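Local coordinates for protein endoglucanase (Clostridium thermocellum, PDB 2YIK) that probably hydrolyses internal beta-1,4-glucosidic bonds of cellulose, as a family 9 glycoside hydrolase, at residues 412-417 with 514-519. Sequence-based numbering, arbitrary orientation.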
loop_
_atom_site.group_PDB
_atom_site.type_symbol
_atom_site.label_atom_id
_atom_site.label_comp_id
_atom_site.label_asym_id
_atom_site.label_seq_id
_atom_site.Cartn_x
_atom_site.Cartn_y
_atom_site.Cartn_z
ATOM N N ASP A 412 1.641 6.676 -24.185
ATOM C CA ASP A 412 1.782 5.270 -23.814
ATOM C C ASP A 412 2.990 4.665 -24.523
ATOM O O ASP A 412 2.897 3.631 -25.186
ATOM C CB ASP A 412 0.507 4.487 -24.167
ATOM C CG ASP A 412 0.463 3.109 -23.515
ATOM O OD1 ASP A 412 1.248 2.850 -22.576
ATOM O OD2 ASP A 412 -0.370 2.277 -23.930
ATOM N N THR A 413 4.129 5.329 -24.374
ATOM C CA THR A 413 5.370 4.871 -24.978
ATOM C C THR A 413 6.470 5.289 -24.009
ATOM O O THR A 413 6.345 6.307 -23.319
ATOM C CB THR A 413 5.586 5.530 -26.383
ATOM O OG1 THR A 413 6.707 4.927 -27.036
ATOM C CG2 THR A 413 5.841 7.024 -26.256
ATOM N N PRO A 414 7.549 4.497 -23.920
ATOM C CA PRO A 414 8.625 4.860 -22.999
ATOM C C PRO A 414 9.415 6.066 -23.416
ATOM O O PRO A 414 9.789 6.234 -24.584
ATOM C CB PRO A 414 9.484 3.610 -22.952
ATOM C CG PRO A 414 9.339 3.060 -24.333
ATOM C CD PRO A 414 7.846 3.223 -24.601
ATOM N N SER A 415 9.684 6.880 -22.409
ATOM C CA SER A 415 10.431 8.106 -22.532
ATOM C C SER A 415 11.640 7.980 -21.589
ATOM O O SER A 415 11.936 6.885 -21.066
ATOM C CB SER A 415 9.544 9.306 -22.107
ATOM O OG SER A 415 9.389 9.458 -20.670
ATOM N N LYS A 416 12.374 9.080 -21.427
ATOM C CA LYS A 416 13.529 9.122 -20.544
ATOM C C LYS A 416 13.083 8.690 -19.133
ATOM O O LYS A 416 13.887 8.167 -18.366
ATOM C CB LYS A 416 14.130 10.542 -20.511
ATOM C CG LYS A 416 13.166 11.634 -20.039
ATOM C CD LYS A 416 13.842 13.007 -20.039
ATOM C CE LYS A 416 12.833 14.075 -19.631
ATOM N NZ LYS A 416 13.410 15.449 -19.664
ATOM N N TYR A 417 11.814 8.905 -18.772
ATOM C CA TYR A 417 11.362 8.496 -17.431
ATOM C C TYR A 417 11.345 6.971 -17.297
ATOM O O TYR A 417 11.971 6.415 -16.394
ATOM C CB TYR A 417 9.976 9.075 -17.099
ATOM C CG TYR A 417 9.967 10.588 -17.043
ATOM C CD1 TYR A 417 11.064 11.295 -16.538
ATOM C CD2 TYR A 417 8.876 11.319 -17.513
ATOM C CE1 TYR A 417 11.078 12.683 -16.509
ATOM C CE2 TYR A 417 8.879 12.714 -17.487
ATOM C CZ TYR A 417 9.982 13.389 -16.988
ATOM O OH TYR A 417 9.994 14.770 -16.989
ATOM N N ARG A 514 5.255 -3.644 -19.563
ATOM C CA ARG A 514 4.432 -2.973 -20.551
ATOM C C ARG A 514 5.249 -2.353 -21.680
ATOM O O ARG A 514 4.915 -2.508 -22.853
ATOM C CB ARG A 514 3.605 -1.879 -19.880
ATOM C CG ARG A 514 2.676 -1.124 -20.824
ATOM C CD ARG A 514 1.866 -0.073 -20.076
ATOM N NE ARG A 514 0.811 0.509 -20.897
ATOM C CZ ARG A 514 -0.479 0.183 -20.815
ATOM N NH1 ARG A 514 -0.886 -0.722 -19.943
ATOM N NH2 ARG A 514 -1.360 0.758 -21.620
ATOM N N PHE A 515 6.324 -1.654 -21.325
ATOM C CA PHE A 515 7.149 -0.980 -22.324
ATOM C C PHE A 515 8.390 -1.740 -22.779
ATOM O O PHE A 515 8.887 -1.494 -23.871
ATOM C CB PHE A 515 7.612 0.390 -21.800
ATOM C CG PHE A 515 6.492 1.320 -21.415
ATOM C CD1 PHE A 515 5.505 1.665 -22.332
ATOM C CD2 PHE A 515 6.444 1.880 -20.139
ATOM C CE1 PHE A 515 4.489 2.554 -21.988
ATOM C CE2 PHE A 515 5.431 2.771 -19.784
ATOM C CZ PHE A 515 4.452 3.108 -20.714
ATOM N N PHE A 516 8.886 -2.660 -21.954
ATOM C CA PHE A 516 10.110 -3.389 -22.278
ATOM C C PHE A 516 10.041 -4.916 -22.341
ATOM O O PHE A 516 11.064 -5.563 -22.560
ATOM C CB PHE A 516 11.210 -2.997 -21.281
ATOM C CG PHE A 516 11.426 -1.510 -21.159
ATOM C CD1 PHE A 516 11.889 -0.772 -22.246
ATOM C CD2 PHE A 516 11.139 -0.848 -19.970
ATOM C CE1 PHE A 516 12.066 0.606 -22.157
ATOM C CE2 PHE A 516 11.311 0.529 -19.865
ATOM C CZ PHE A 516 11.775 1.261 -20.961
ATOM N N GLY A 517 8.863 -5.505 -22.159
ATOM C CA GLY A 517 8.780 -6.956 -22.204
ATOM C C GLY A 517 9.000 -7.572 -23.580
ATOM O O GLY A 517 8.515 -7.018 -24.571
ATOM N N ASP A 518 9.754 -8.683 -23.653
ATOM C CA ASP A 518 9.982 -9.405 -24.927
ATOM C C ASP A 518 9.346 -10.755 -24.767
ATOM O O ASP A 518 8.719 -11.071 -23.755
ATOM C CB ASP A 518 11.427 -9.836 -25.264
ATOM C CG ASP A 518 12.483 -8.946 -24.729
ATOM O OD1 ASP A 518 12.677 -7.858 -25.298
ATOM O OD2 ASP A 518 13.156 -9.363 -23.762
ATOM N N SER A 519 9.612 -11.583 -25.769
ATOM C CA SER A 519 9.140 -12.950 -25.777
ATOM C C SER A 519 10.134 -13.710 -24.897
ATOM O O SER A 519 9.860 -14.820 -24.446
ATOM C CB SER A 519 9.166 -13.500 -27.203
ATOM O OG SER A 519 10.443 -13.303 -27.800
#
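Asp412 OD1 takes a nearly straight hydrogen bond from Arg514 NE at 2.9 Å (N-H...O 164°), on the syn lone pair. Beside it, Arg514 NH2 reaches Asp412 OD2, also at 2.9 Å, so the arginine grips the carboxylate side-on, one nitrogen to each oxygen. The fit is not flat: the two oxygens lie close to the guanidinium plane, but the carboxylate is turned 38° against it, and NH2 meets OD2 from well out of the carboxylate plane. In Arg514, CG is anti to the backbone N (chi1 -179°) and the chain runs extended to NE, which brings the guanidinium to Asp412; its remaining nitrogen, NH1, bonds to Gln144 OE1.

The Phe515 ring lies beside this pair. Its CE1 comes 3.3 Å from Asp412 OD1, while Pro414 lies against the same ring, with Pro414 N over one face toward the rim and Pro414 CD 3.6 Å from Phe515 CD1. The aliphatic part of Arg514, at CG, lies over the opposite face. Phe516 adds a lighter apolar touch, its CZ 3.8 Å from Pro414 CB, and one face of its ring is centred over Phe515 CB.

The contact joins the loop leading into helix 416-428, where the N-cap residue Ser415 accepts from Tyr417 N through OG, to the end of helix 499-516, on the outside of the (alpha/alpha)6 barrel of family 9 glycoside hydrolases and away from the metal sites. With both carboxylate oxygens engaged, the two-point salt bridge restrains rotation of the Asp412 carboxylate, and charge pairing and adjoining proline-phenylalanine packing together hold the two segments at the surface.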